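YECBM32 (Yersinia enterocolitica, PDB 2JD9) is a family 32 carbohydrate-binding module, built on the F5/8 type C domain fold, that probably binds plant pectin (polygalacturonan). Local coordinates at residues D51-I56 and P107-Y112; E57-V62 and I131-A136; T67-K72 and D121-S126. All blocks are in the same frame, centred on the assembly; numbering follows the deposited sequence.

Contact 1: residues D51-I56 and P107-Y112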
ATOM      1  N   ASP A  51      14.211  -4.840   3.551  1.00 21.38           N
ATOM      2  CA  ASP A  51      15.541  -5.454   3.726  1.00 22.89           C
ATOM      3  C   ASP A  51      16.058  -5.462   5.167  1.00 22.94           C
ATOM      4  O   ASP A  51      16.644  -6.438   5.617  1.00 23.18           O
ATOM      5  CB  ASP A  51      16.573  -4.872   2.746  1.00 23.28           C
ATOM      6  CG  ASP A  51      16.875  -3.352   2.927  1.00 27.51           C
ATOM      7  OD1 ASP A  51      16.098  -2.501   3.462  1.00 27.45           O
ATOM      8  OD2 ASP A  51      17.955  -2.929   2.468  1.00 34.60           O
ATOM      9  N   LYS A  52      15.795  -4.370   5.881  1.00 23.14           N
ATOM     10  CA  LYS A  52      16.183  -4.190   7.281  1.00 23.70           C
ATOM     11  C   LYS A  52      15.201  -3.260   7.979  1.00 22.91           C
ATOM     12  O   LYS A  52      14.497  -2.410   7.324  1.00 23.77           O
ATOM     13  CB  LYS A  52      17.587  -3.564   7.330  1.00 24.65           C
ATOM     14  CG  LYS A  52      17.647  -2.251   6.547  1.00 28.29           C
ATOM     15  CD  LYS A  52      18.893  -1.345   6.848  1.00 33.07           C
ATOM     16  CE  LYS A  52      18.841  -0.111   5.925  1.00 36.14           C
ATOM     17  NZ  LYS A  52      18.982   1.264   6.542  1.00 40.53           N
ATOM     18  N   GLU A  53      15.163  -3.385   9.297  1.00 21.85           N
ATOM     19  CA  GLU A  53      14.511  -2.420  10.163  1.00 22.52           C
ATOM     20  C   GLU A  53      15.126  -1.056   9.910  1.00 21.98           C
ATOM     21  O   GLU A  53      16.345  -0.934   9.782  1.00 20.50           O
ATOM     22  CB  GLU A  53      14.687  -2.839  11.628  1.00 22.50           C
ATOM     23  CG  GLU A  53      13.816  -2.090  12.600  1.00 26.67           C
ATOM     24  CD  GLU A  53      14.036  -2.606  14.022  1.00 30.03           C
ATOM     25  OE1 GLU A  53      13.651  -3.738  14.300  1.00 34.06           O
ATOM     26  OE2 GLU A  53      14.631  -1.891  14.836  1.00 37.20           O
ATOM     27  N   GLN A  54      14.288  -0.039   9.735  1.00 20.55           N
ATOM     28  CA  GLN A  54      14.782   1.283   9.376  1.00 20.32           C
ATOM     29  C   GLN A  54      13.729   2.351   9.609  1.00 18.61           C
ATOM     30  O   GLN A  54      12.556   2.042   9.761  1.00 16.81           O
ATOM     31  CB  GLN A  54      15.257   1.313   7.936  1.00 19.68           C
ATOM     32  CG  GLN A  54      14.156   1.032   6.902  1.00 21.44           C
ATOM     33  CD  GLN A  54      14.707   0.745   5.570  1.00 23.05           C
ATOM     34  OE1 GLN A  54      14.930   1.664   4.790  1.00 25.86           O
ATOM     35  NE2 GLN A  54      14.913  -0.549   5.270  1.00 21.85           N
ATOM     36  N   SER A  55      14.168   3.598   9.599  1.00 19.43           N
ATOM     37  CA  SER A  55      13.275   4.722   9.712  1.00 20.08           C
ATOM     38  C   SER A  55      12.365   4.836   8.500  1.00 19.57           C
ATOM     39  O   SER A  55      12.858   4.857   7.377  1.00 20.92           O
ATOM     40  CB  SER A  55      14.081   6.034   9.789  1.00 22.10           C
ATOM     41  OG  SER A  55      13.164   7.005  10.298  1.00 29.72           O
ATOM     42  N   ILE A  56      11.058   4.971   8.729  1.00 19.56           N
ATOM     43  CA  ILE A  56      10.088   5.165   7.643  1.00 19.67           C
ATOM     44  C   ILE A  56       9.382   6.490   7.817  1.00 19.22           C
ATOM     45  O   ILE A  56       8.961   6.834   8.913  1.00 17.93           O
ATOM     46  CB  ILE A  56       9.045   4.029   7.580  1.00 21.15           C
ATOM     47  CG1 ILE A  56       9.724   2.665   7.545  1.00 25.45           C
ATOM     48  CG2 ILE A  56       8.174   4.203   6.396  1.00 25.08           C
ATOM     49  CD1 ILE A  56      10.584   2.467   6.447  1.00 26.83           C
ATOM     50  N   PRO A 107       8.112  10.051  11.454  1.00 21.58           N
ATOM     51  CA  PRO A 107       8.914   8.860  11.232  1.00 20.50           C
ATOM     52  C   PRO A 107       8.806   7.847  12.374  1.00 20.52           C
ATOM     53  O   PRO A 107       8.694   8.162  13.568  1.00 18.40           O
ATOM     54  CB  PRO A 107      10.323   9.419  10.989  1.00 20.50           C
ATOM     55  CG  PRO A 107      10.051  10.834  10.464  1.00 21.74           C
ATOM     56  CD  PRO A 107       8.920  11.280  11.323  1.00 22.36           C
ATOM     57  N   VAL A 108       8.796   6.578  11.965  1.00 20.27           N
ATOM     58  CA  VAL A 108       8.791   5.432  12.890  1.00 20.03           C
ATOM     59  C   VAL A 108       9.789   4.416  12.389  1.00 19.10           C
ATOM     60  O   VAL A 108      10.142   4.447  11.249  1.00 17.99           O
ATOM     61  CB  VAL A 108       7.426   4.742  12.916  1.00 20.37           C
ATOM     62  CG1 VAL A 108       6.375   5.696  13.431  1.00 22.37           C
ATOM     63  CG2 VAL A 108       7.063   4.162  11.527  1.00 21.84           C
ATOM     64  N   THR A 109      10.218   3.497  13.247  1.00 19.43           N
ATOM     65  CA  THR A 109      11.110   2.405  12.862  1.00 19.74           C
ATOM     66  C   THR A 109      10.254   1.175  12.529  1.00 19.73           C
ATOM     67  O   THR A 109       9.260   0.850  13.216  1.00 21.14           O
ATOM     68  CB  THR A 109      12.066   2.167  14.002  1.00 21.18           C
ATOM     69  OG1 THR A 109      12.977   3.260  14.032  1.00 21.82           O
ATOM     70  CG2 THR A 109      12.956   0.985  13.823  1.00 23.21           C
ATOM     71  N   ALA A 110      10.568   0.536  11.424  1.00 18.80           N
ATOM     72  CA  ALA A 110       9.786  -0.634  10.974  1.00 17.71           C
ATOM     73  C   ALA A 110      10.574  -1.529  10.013  1.00 17.70           C
ATOM     74  O   ALA A 110      11.428  -1.068   9.291  1.00 19.75           O
ATOM     75  CB  ALA A 110       8.478  -0.135  10.245  1.00 17.71           C
ATOM     76  N   LYS A 111      10.322  -2.828  10.071  1.00 17.48           N
ATOM     77  CA  LYS A 111      10.777  -3.777   9.082  1.00 17.50           C
ATOM     78  C   LYS A 111       9.595  -4.164   8.201  1.00 17.85           C
ATOM     79  O   LYS A 111       9.780  -4.494   7.046  1.00 16.38           O
ATOM     80  CB  LYS A 111      11.343  -5.042   9.759  1.00 19.26           C
ATOM     81  CG  LYS A 111      11.863  -6.074   8.747  1.00 23.32           C
ATOM     82  CD  LYS A 111      12.531  -7.313   9.429  1.00 27.79           C
ATOM     83  CE  LYS A 111      13.868  -7.521   8.815  1.00 33.87           C
ATOM     84  NZ  LYS A 111      14.497  -8.861   9.222  1.00 37.15           N
ATOM     85  N   TYR A 112       8.368  -4.094   8.735  1.00 17.11           N
ATOM     86  CA  TYR A 112       7.195  -4.501   7.955  1.00 17.03           C
ATOM     87  C   TYR A 112       6.184  -3.407   7.886  1.00 15.83           C
ATOM     88  O   TYR A 112       5.984  -2.679   8.862  1.00 16.33           O
ATOM     89  CB  TYR A 112       6.505  -5.704   8.616  1.00 17.29           C
ATOM     90  CG  TYR A 112       7.399  -6.920   8.778  1.00 18.26           C
ATOM     91  CD1 TYR A 112       7.453  -7.903   7.793  1.00 19.78           C
ATOM     92  CD2 TYR A 112       8.161  -7.087   9.908  1.00 17.74           C
ATOM     93  CE1 TYR A 112       8.278  -9.058   7.960  1.00 22.52           C
ATOM     94  CE2 TYR A 112       8.978  -8.208  10.088  1.00 22.29           C
ATOM     95  CZ  TYR A 112       9.035  -9.197   9.117  1.00 24.03           C
ATOM     96  OH  TYR A 112       9.890 -10.273   9.362  1.00 26.74           O
TER
HETATM   97  O   HOH W   1      17.648  -7.785   8.432  1.00 39.11           O
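In Glu53 the first torsion sets CG anti to the backbone N (chi1 -168°), and Thr109 turns its methyl CG2 the same way (chi1 -72°, measured to OG1). The two side chains therefore meet carbon to carbon: Glu53 CG lies 3.4 Å from Thr109 CG2, and Glu53 OE2 passes the same methyl at 3.5 Å. The two backbones pair antiparallel. Gln54 faces Ala110 and Ile56 faces Val108 as hydrogen-bonded pairs, with Ser55 and Thr109 a non-hydrogen-bonded pair between. The shortest bond, Ile56 N to Val108 O, is 2.7 Å. On the face carrying Ile56, Val108 and Ala110, Ile56 CG1 touches Ala110 CB at 4.1 Å, and Leu50 and Tyr77 add to this packing. This is an edge of the beta-sandwich of an F5/8 type C domain: the chain turns a corner at Asp51 and Lys52 on one side and at Lys111 on the other, where Lys111 and Tyr112 both face Ser78 in a classic beta bulge. Gln54 staples the first corner. Its NE2 makes a nearly straight bond to Lys52 O at 2.8 Å and a bent one to Asp51 OD1 at 2.9 Å, both acceptors lying close to its amide plane, which fixes the amide's rotation.

Contact 2: residues E57-V62 and I131-A136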
ATOM      1  N   GLU A  57       9.221   7.235   6.726  1.00 20.42           N
ATOM      2  CA  GLU A  57       8.541   8.531   6.795  1.00 21.69           C
ATOM      3  C   GLU A  57       7.501   8.816   5.722  1.00 21.15           C
ATOM      4  O   GLU A  57       6.787   9.817   5.812  1.00 20.44           O
ATOM      5  CB  GLU A  57       9.550   9.656   6.768  1.00 21.82           C
ATOM      6  CG  GLU A  57      10.382   9.719   5.511  1.00 24.63           C
ATOM      7  CD  GLU A  57      11.380  10.886   5.594  1.00 31.90           C
ATOM      8  OE1 GLU A  57      12.350  10.768   6.342  1.00 35.48           O
ATOM      9  OE2 GLU A  57      11.112  11.943   4.972  1.00 37.22           O
ATOM     10  N   ASN A  58       7.448   7.990   4.674  1.00 20.16           N
ATOM     11  CA  ASN A  58       6.371   8.106   3.712  1.00 18.80           C
ATOM     12  C   ASN A  58       6.065   6.744   3.081  1.00 18.59           C
ATOM     13  O   ASN A  58       6.823   5.825   3.172  1.00 18.16           O
ATOM     14  CB  ASN A  58       6.595   9.256   2.652  1.00 18.25           C
ATOM     15  CG  ASN A  58       7.513   8.886   1.492  1.00 17.93           C
ATOM     16  OD1 ASN A  58       7.378   7.834   0.838  1.00 18.49           O
ATOM     17  ND2 ASN A  58       8.455   9.769   1.210  1.00 19.72           N
ATOM     18  N   ILE A  59       4.893   6.615   2.500  1.00 19.28           N
ATOM     19  CA  ILE A  59       4.676   5.570   1.511  1.00 19.28           C
ATOM     20  C   ILE A  59       3.931   6.171   0.320  1.00 19.07           C
ATOM     21  O   ILE A  59       3.123   7.055   0.493  1.00 17.99           O
ATOM     22  CB  ILE A  59       4.009   4.302   2.113  1.00 22.32           C
ATOM     23  CG1 ILE A  59       2.735   3.886   1.433  1.00 23.43           C
ATOM     24  CG2 ILE A  59       4.007   4.239   3.628  1.00 22.06           C
ATOM     25  CD1 ILE A  59       2.280   2.502   1.932  1.00 30.91           C
ATOM     26  N   LEU A  60       4.286   5.696  -0.853  1.00 17.88           N
ATOM     27  CA  LEU A  60       3.684   6.035  -2.113  1.00 18.51           C
ATOM     28  C   LEU A  60       2.740   4.902  -2.405  1.00 18.60           C
ATOM     29  O   LEU A  60       3.086   3.733  -2.226  1.00 16.32           O
ATOM     30  CB  LEU A  60       4.757   6.137  -3.178  1.00 19.62           C
ATOM     31  CG  LEU A  60       4.338   6.002  -4.638  1.00 23.18           C
ATOM     32  CD1 LEU A  60       3.227   6.968  -5.016  1.00 25.01           C
ATOM     33  CD2 LEU A  60       5.541   6.267  -5.495  1.00 30.28           C
ATOM     34  N   ILE A  61       1.530   5.260  -2.791  1.00 18.73           N
ATOM     35  CA  ILE A  61       0.510   4.287  -3.199  1.00 18.43           C
ATOM     36  C   ILE A  61      -0.042   4.747  -4.545  1.00 18.81           C
ATOM     37  O   ILE A  61      -0.404   5.916  -4.689  1.00 18.75           O
ATOM     38  CB  ILE A  61      -0.573   4.127  -2.094  1.00 18.24           C
ATOM     39  CG1 ILE A  61      -1.656   3.099  -2.497  1.00 18.55           C
ATOM     40  CG2 ILE A  61      -1.191   5.470  -1.687  1.00 20.03           C
ATOM     41  CD1 ILE A  61      -2.435   2.601  -1.347  1.00 23.88           C
ATOM     42  N   VAL A  62      -0.058   3.827  -5.521  1.00 17.70           N
ATOM     43  CA  VAL A  62      -0.658   4.028  -6.849  1.00 18.36           C
ATOM     44  C   VAL A  62      -1.801   3.009  -6.942  1.00 17.91           C
ATOM     45  O   VAL A  62      -1.601   1.874  -7.334  1.00 16.60           O
ATOM     46  CB  VAL A  62       0.355   3.828  -7.965  1.00 18.49           C
ATOM     47  CG1 VAL A  62      -0.245   4.009  -9.337  1.00 21.04           C
ATOM     48  CG2 VAL A  62       1.595   4.743  -7.732  1.00 21.56           C
ATOM     49  N   ILE A 131       3.290   0.233  -4.608  1.00 18.62           N
ATOM     50  CA  ILE A 131       3.548   0.788  -3.289  1.00 20.66           C
ATOM     51  C   ILE A 131       5.054   0.916  -3.154  1.00 20.16           C
ATOM     52  O   ILE A 131       5.771   0.012  -3.549  1.00 19.30           O
ATOM     53  CB  ILE A 131       3.113  -0.174  -2.166  1.00 21.70           C
ATOM     54  CG1 ILE A 131       1.578  -0.380  -2.172  1.00 26.53           C
ATOM     55  CG2 ILE A 131       3.612   0.322  -0.792  1.00 22.99           C
ATOM     56  CD1 ILE A 131       0.820   0.359  -1.016  1.00 28.11           C
ATOM     57  N   ALA A 132       5.510   2.041  -2.607  1.00 19.67           N
ATOM     58  CA  ALA A 132       6.928   2.261  -2.317  1.00 19.59           C
ATOM     59  C   ALA A 132       7.072   2.929  -0.960  1.00 19.11           C
ATOM     60  O   ALA A 132       6.170   3.591  -0.506  1.00 21.03           O
ATOM     61  CB  ALA A 132       7.559   3.083  -3.422  1.00 20.99           C
ATOM     62  N   ILE A 133       8.190   2.694  -0.278  1.00 18.78           N
ATOM     63  CA  ILE A 133       8.425   3.177   1.080  1.00 18.89           C
ATOM     64  C   ILE A 133       9.557   4.189   0.942  1.00 18.36           C
ATOM     65  O   ILE A 133      10.537   3.938   0.230  1.00 18.18           O
ATOM     66  CB  ILE A 133       8.841   2.008   2.036  1.00 18.87           C
ATOM     67  CG1 ILE A 133       7.824   0.868   2.019  1.00 21.72           C
ATOM     68  CG2 ILE A 133       8.988   2.467   3.445  1.00 19.38           C
ATOM     69  CD1 ILE A 133       6.413   1.285   2.343  1.00 21.14           C
ATOM     70  N   ASN A 134       9.419   5.328   1.608  1.00 18.53           N
ATOM     71  CA  ASN A 134      10.454   6.383   1.552  1.00 19.80           C
ATOM     72  C   ASN A 134      10.785   6.794   0.140  1.00 19.87           C
ATOM     73  O   ASN A 134      11.952   6.893  -0.255  1.00 20.78           O
ATOM     74  CB  ASN A 134      11.725   5.951   2.287  1.00 19.36           C
ATOM     75  CG  ASN A 134      11.498   5.816   3.737  1.00 21.34           C
ATOM     76  OD1 ASN A 134      10.508   6.336   4.218  1.00 20.38           O
ATOM     77  ND2 ASN A 134      12.391   5.102   4.461  1.00 18.89           N
ATOM     78  N   SER A 135       9.719   7.005  -0.607  1.00 19.72           N
ATOM     79  CA  SER A 135       9.793   7.349  -2.006  1.00 21.25           C
ATOM     80  C   SER A 135      10.126   8.830  -2.212  1.00 21.81           C
ATOM     81  O   SER A 135       9.553   9.698  -1.559  1.00 20.95           O
ATOM     82  CB  SER A 135       8.457   7.055  -2.698  1.00 20.94           C
ATOM     83  OG  SER A 135       8.457   7.637  -4.005  1.00 24.41           O
ATOM     84  N   ALA A 136      11.017   9.079  -3.166  1.00 22.71           N
ATOM     85  CA  ALA A 136      11.402  10.406  -3.538  1.00 24.50           C
ATOM     86  C   ALA A 136      10.600  10.907  -4.767  1.00 25.17           C
ATOM     87  O   ALA A 136      10.846  12.056  -5.224  1.00 27.06           O
ATOM     88  CB  ALA A 136      12.916  10.428  -3.839  1.00 25.81           C
TER
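Asn58 and Ser135 are joined by two hydrogen bonds. With Asn58 CG held between its backbone N and carbonyl carbon (chi1 81°), the amide reaches over to the other segment: OD1 accepts from Ser135 N at 2.9 Å while ND2 donates to Ser135 O at 3.0 Å, so the rotation of the amide is set from both ends. Asn134, whose backbone takes the left-handed conformation (phi 54°), sends its own amide back across, and its OD1 receives Glu57 N at 3.0 Å on a lone pair in the carbonyl plane, along a nearly straight N-H. Before Asn134 the second segment is strand 131-133, paired antiparallel with strand 57-62 as central members of one sheet of the beta-sandwich, with Leu60 and Ala132 as the hydrogen-bonded pair. The isoleucines of both strands turn toward the opposing sheet, where Leu115 and Ile113 receive them. Ile59 sits away from a staggered first torsion (chi1 124°), and its CD1 packs against Ile131 CG2 at 3.7 Å. Ile133 runs alongside Ile59 in the same direction, its CD1 3.9 Å from Ile59 CB. Ile61 likewise lies beside Ile131, with their CD1 methyls 4.0 Å apart. On the other face Leu60 CD2 comes to 3.5 Å from Ser135 OG, a hydroxyl whose hydrogen bond is to Ala137 N.

Contact 3: residues T67-K72 and D121-S126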
ATOM      1  N   THR A  67      -8.964   7.586 -10.337  1.00 22.13           N
ATOM      2  CA  THR A  67      -9.929   8.666 -10.559  1.00 24.22           C
ATOM      3  C   THR A  67     -11.372   8.153 -10.566  1.00 24.91           C
ATOM      4  O   THR A  67     -12.285   8.948 -10.490  1.00 25.81           O
ATOM      5  CB  THR A  67      -9.658   9.489 -11.833  1.00 24.09           C
ATOM      6  OG1 THR A  67      -9.824   8.679 -13.015  1.00 25.19           O
ATOM      7  CG2 THR A  67      -8.241  10.018 -11.872  1.00 26.64           C
ATOM      8  N   GLU A  68     -11.563   6.824 -10.634  1.00 25.88           N
ATOM      9  CA  GLU A  68     -12.891   6.232 -10.585  1.00 25.52           C
ATOM     10  C   GLU A  68     -13.192   5.569  -9.273  1.00 25.54           C
ATOM     11  O   GLU A  68     -14.356   5.397  -8.926  1.00 25.76           O
ATOM     12  CB  GLU A  68     -13.083   5.199 -11.707  1.00 25.78           C
ATOM     13  CG  GLU A  68     -12.492   5.598 -13.043  1.00 28.19           C
ATOM     14  CD  GLU A  68     -12.949   4.691 -14.171  1.00 29.99           C
ATOM     15  OE1 GLU A  68     -12.986   3.475 -13.990  1.00 29.86           O
ATOM     16  OE2 GLU A  68     -13.307   5.208 -15.240  1.00 38.20           O
ATOM     17  N   ARG A  69     -12.146   5.153  -8.552  1.00 24.36           N
ATOM     18  CA  ARG A  69     -12.319   4.312  -7.371  1.00 24.20           C
ATOM     19  C   ARG A  69     -11.453   4.818  -6.259  1.00 23.77           C
ATOM     20  O   ARG A  69     -10.247   4.878  -6.424  1.00 21.80           O
ATOM     21  CB  ARG A  69     -11.885   2.912  -7.669  1.00 23.87           C
ATOM     22  CG  ARG A  69     -12.732   2.247  -8.744  1.00 26.82           C
ATOM     23  CD  ARG A  69     -12.188   0.915  -9.211  1.00 29.69           C
ATOM     24  NE  ARG A  69     -12.853   0.513 -10.434  1.00 33.54           N
ATOM     25  CZ  ARG A  69     -12.793  -0.700 -10.951  1.00 37.87           C
ATOM     26  NH1 ARG A  69     -12.062  -1.658 -10.377  1.00 38.70           N
ATOM     27  NH2 ARG A  69     -13.474  -0.953 -12.059  1.00 38.33           N
ATOM     28  N   LYS A  70     -12.063   5.063  -5.111  1.00 23.47           N
ATOM     29  CA  LYS A  70     -11.313   5.307  -3.877  1.00 23.25           C
ATOM     30  C   LYS A  70     -11.161   4.089  -3.005  1.00 22.16           C
ATOM     31  O   LYS A  70     -12.139   3.497  -2.546  1.00 21.45           O
ATOM     32  CB  LYS A  70     -11.958   6.407  -3.068  1.00 24.01           C
ATOM     33  CG  LYS A  70     -12.486   7.415  -3.996  1.00 28.79           C
ATOM     34  CD  LYS A  70     -12.115   8.744  -3.682  1.00 32.33           C
ATOM     35  CE  LYS A  70     -12.741   9.230  -2.433  1.00 32.58           C
ATOM     36  NZ  LYS A  70     -11.559   9.849  -1.690  1.00 38.12           N
ATOM     37  N   LEU A  71      -9.901   3.750  -2.760  1.00 21.11           N
ATOM     38  CA  LEU A  71      -9.579   2.624  -1.916  1.00 19.78           C
ATOM     39  C   LEU A  71      -9.676   2.991  -0.447  1.00 19.57           C
ATOM     40  O   LEU A  71      -9.137   4.020   0.010  1.00 18.15           O
ATOM     41  CB  LEU A  71      -8.213   2.089  -2.268  1.00 20.02           C
ATOM     42  CG  LEU A  71      -7.733   0.861  -1.519  1.00 19.01           C
ATOM     43  CD1 LEU A  71      -8.568  -0.361  -1.841  1.00 21.50           C
ATOM     44  CD2 LEU A  71      -6.276   0.644  -1.859  1.00 23.08           C
ATOM     45  N   LYS A  72     -10.382   2.156   0.308  1.00 17.65           N
ATOM     46  CA  LYS A  72     -10.298   2.252   1.751  1.00 18.02           C
ATOM     47  C   LYS A  72      -9.308   1.293   2.342  1.00 16.58           C
ATOM     48  O   LYS A  72      -9.316   0.111   2.056  1.00 16.94           O
ATOM     49  CB  LYS A  72     -11.616   2.030   2.483  1.00 19.69           C
ATOM     50  CG  LYS A  72     -12.613   1.319   1.773  1.00 27.41           C
ATOM     51  CD  LYS A  72     -13.529   2.262   1.043  1.00 33.36           C
ATOM     52  CE  LYS A  72     -14.986   2.109   1.524  1.00 35.44           C
ATOM     53  NZ  LYS A  72     -15.888   3.172   0.922  1.00 36.08           N
ATOM     54  N   ASP A 121     -15.079   2.484  -3.017  1.00 23.82           N
ATOM     55  CA  ASP A 121     -16.448   3.018  -3.046  1.00 26.18           C
ATOM     56  C   ASP A 121     -17.260   2.477  -4.246  1.00 26.86           C
ATOM     57  O   ASP A 121     -18.425   2.792  -4.371  1.00 30.07           O
ATOM     58  CB  ASP A 121     -16.446   4.556  -3.031  1.00 26.17           C
ATOM     59  CG  ASP A 121     -15.605   5.162  -4.146  1.00 27.23           C
ATOM     60  OD1 ASP A 121     -14.875   4.429  -4.851  1.00 24.73           O
ATOM     61  OD2 ASP A 121     -15.610   6.394  -4.389  1.00 28.74           O
ATOM     62  N   VAL A 122     -16.643   1.724  -5.144  1.00 26.96           N
ATOM     63  CA  VAL A 122     -17.300   1.186  -6.343  1.00 27.80           C
ATOM     64  C   VAL A 122     -17.658  -0.314  -6.224  1.00 27.71           C
ATOM     65  O   VAL A 122     -18.667  -0.749  -6.767  1.00 26.77           O
ATOM     66  CB  VAL A 122     -16.392   1.379  -7.590  1.00 27.52           C
ATOM     67  CG1 VAL A 122     -16.862   0.554  -8.811  1.00 30.03           C
ATOM     68  CG2 VAL A 122     -16.323   2.840  -7.949  1.00 31.85           C
ATOM     69  N   ASN A 123     -16.781  -1.114  -5.613  1.00 26.28           N
ATOM     70  CA  ASN A 123     -17.047  -2.552  -5.408  1.00 25.63           C
ATOM     71  C   ASN A 123     -16.079  -3.104  -4.357  1.00 24.80           C
ATOM     72  O   ASN A 123     -15.316  -2.337  -3.767  1.00 22.43           O
ATOM     73  CB  ASN A 123     -17.025  -3.358  -6.734  1.00 26.41           C
ATOM     74  CG  ASN A 123     -15.679  -3.355  -7.445  1.00 28.62           C
ATOM     75  OD1 ASN A 123     -14.617  -3.518  -6.825  1.00 29.05           O
ATOM     76  ND2 ASN A 123     -15.716  -3.187  -8.773  1.00 32.03           N
ATOM     77  N   ASN A 124     -16.089  -4.408  -4.124  1.00 23.51           N
ATOM     78  CA  ASN A 124     -15.333  -4.953  -3.009  1.00 23.81           C
ATOM     79  C   ASN A 124     -13.949  -5.443  -3.405  1.00 23.43           C
ATOM     80  O   ASN A 124     -13.347  -6.174  -2.668  1.00 23.49           O
ATOM     81  CB  ASN A 124     -16.082  -6.066  -2.249  1.00 23.46           C
ATOM     82  CG  ASN A 124     -16.226  -7.347  -3.030  1.00 28.24           C
ATOM     83  OD1 ASN A 124     -15.965  -7.390  -4.218  1.00 32.63           O
ATOM     84  ND2 ASN A 124     -16.693  -8.417  -2.341  1.00 24.77           N
ATOM     85  N   TRP A 125     -13.435  -4.988  -4.531  1.00 22.12           N
ATOM     86  CA  TRP A 125     -12.057  -5.287  -4.915  1.00 20.65           C
ATOM     87  C   TRP A 125     -11.118  -4.222  -4.335  1.00 20.06           C
ATOM     88  O   TRP A 125     -11.380  -3.019  -4.410  1.00 19.27           O
ATOM     89  CB  TRP A 125     -11.909  -5.342  -6.427  1.00 21.56           C
ATOM     90  CG  TRP A 125     -12.422  -6.609  -6.943  1.00 21.97           C
ATOM     91  CD1 TRP A 125     -13.651  -6.829  -7.520  1.00 25.29           C
ATOM     92  CD2 TRP A 125     -11.760  -7.888  -6.927  1.00 22.24           C
ATOM     93  NE1 TRP A 125     -13.757  -8.152  -7.893  1.00 25.18           N
ATOM     94  CE2 TRP A 125     -12.620  -8.819  -7.548  1.00 24.33           C
ATOM     95  CE3 TRP A 125     -10.500  -8.322  -6.528  1.00 19.39           C
ATOM     96  CZ2 TRP A 125     -12.281 -10.163  -7.705  1.00 24.13           C
ATOM     97  CZ3 TRP A 125     -10.158  -9.675  -6.694  1.00 21.17           C
ATOM     98  CH2 TRP A 125     -11.048 -10.564  -7.262  1.00 22.20           C
ATOM     99  N   SER A 126     -10.052  -4.679  -3.702  1.00 17.78           N
ATOM    100  CA  SER A 126      -8.889  -3.830  -3.383  1.00 16.87           C
ATOM    101  C   SER A 126      -7.799  -4.095  -4.433  1.00 17.57           C
ATOM    102  O   SER A 126      -7.430  -5.234  -4.640  1.00 18.48           O
ATOM    103  CB  SER A 126      -8.352  -4.138  -2.018  1.00 17.24           C
ATOM    104  OG  SER A 126      -9.299  -3.871  -1.022  1.00 15.80           O
TER
HETATM  105  O   HOH W   2     -14.721   7.309  -6.766  1.00 31.69           O
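Lys70 N donates to Asp121 OD1 at 2.9 Å, the shortest direct polar bond of the contact, and meets that oxygen from above the carboxylate plane, 45° out of it. A return bond from Asp121 N to Lys70 O, 3.1 Å long, closes the pairing, so one residue of each loop is gripped through both its donor and its acceptor. Asp121 carries its CG between the backbone N and the carbonyl carbon (chi1 55°), which swings the carboxylate back over the Lys70 backbone. The second oxygen, OD2, lies 3.3 Å from Lys70 CG and takes a bond of 2.7 Å from a water; the same water reaches Glu68 O, though weakly. Next along, Val122 drops onto Arg69: its CG2 touches Arg69 CG at 3.7 Å, the two side chains crossing at about a right angle, and also lies 3.4 Å from Glu68 O. Asn123 ND2 stands over one face of the Arg69 guanidinium, toward its rim, while Asn123 OD1 accepts from Trp125 N in an Asx turn that leads the chain into strand 125-133. Deeper in, Leu71 CD1 packs on Ser126 CB and OG, a hydroxyl bonded to Gly119 N. These loops lie at one end of the beta-sandwich, where strand 71-78 starts and strand 112-120 hands over to strand 125-133. Lys70 NZ, bonded to Thr93 O, and Lys72 NZ lie 6.0 Å from Asp121 OD2 and OD1 respectively, too far for a salt bridge. The paired bonds and the water thus tie the two loops together; the lysines may add a weak electrostatic preference for the carboxylate.

Contact 2 is the core of the set, its isoleucines buried between the sheets, whereas contact 1 is a surface pairing and contact 3 a partly buried loop closure. Contacts 1 and 2 share strand 53-63, using successive parts of it against different neighbours, and they touch: Ile56 CD1 packs on Ile133 CG2, and Asn134 ND2 probably bonds to Ser55 O. Contacts 2 and 3 share strand 125-133 but lie on opposite sides of the chain's centre, about 20 Å apart between centres. Chemistry follows place: contact 1 rests on backbone bonds with modest side-chain packing, contact 2 adds asparagine amides and apolar packing to its backbone bonds, and contact 3 depends on a carboxylate, a water and loop backbone.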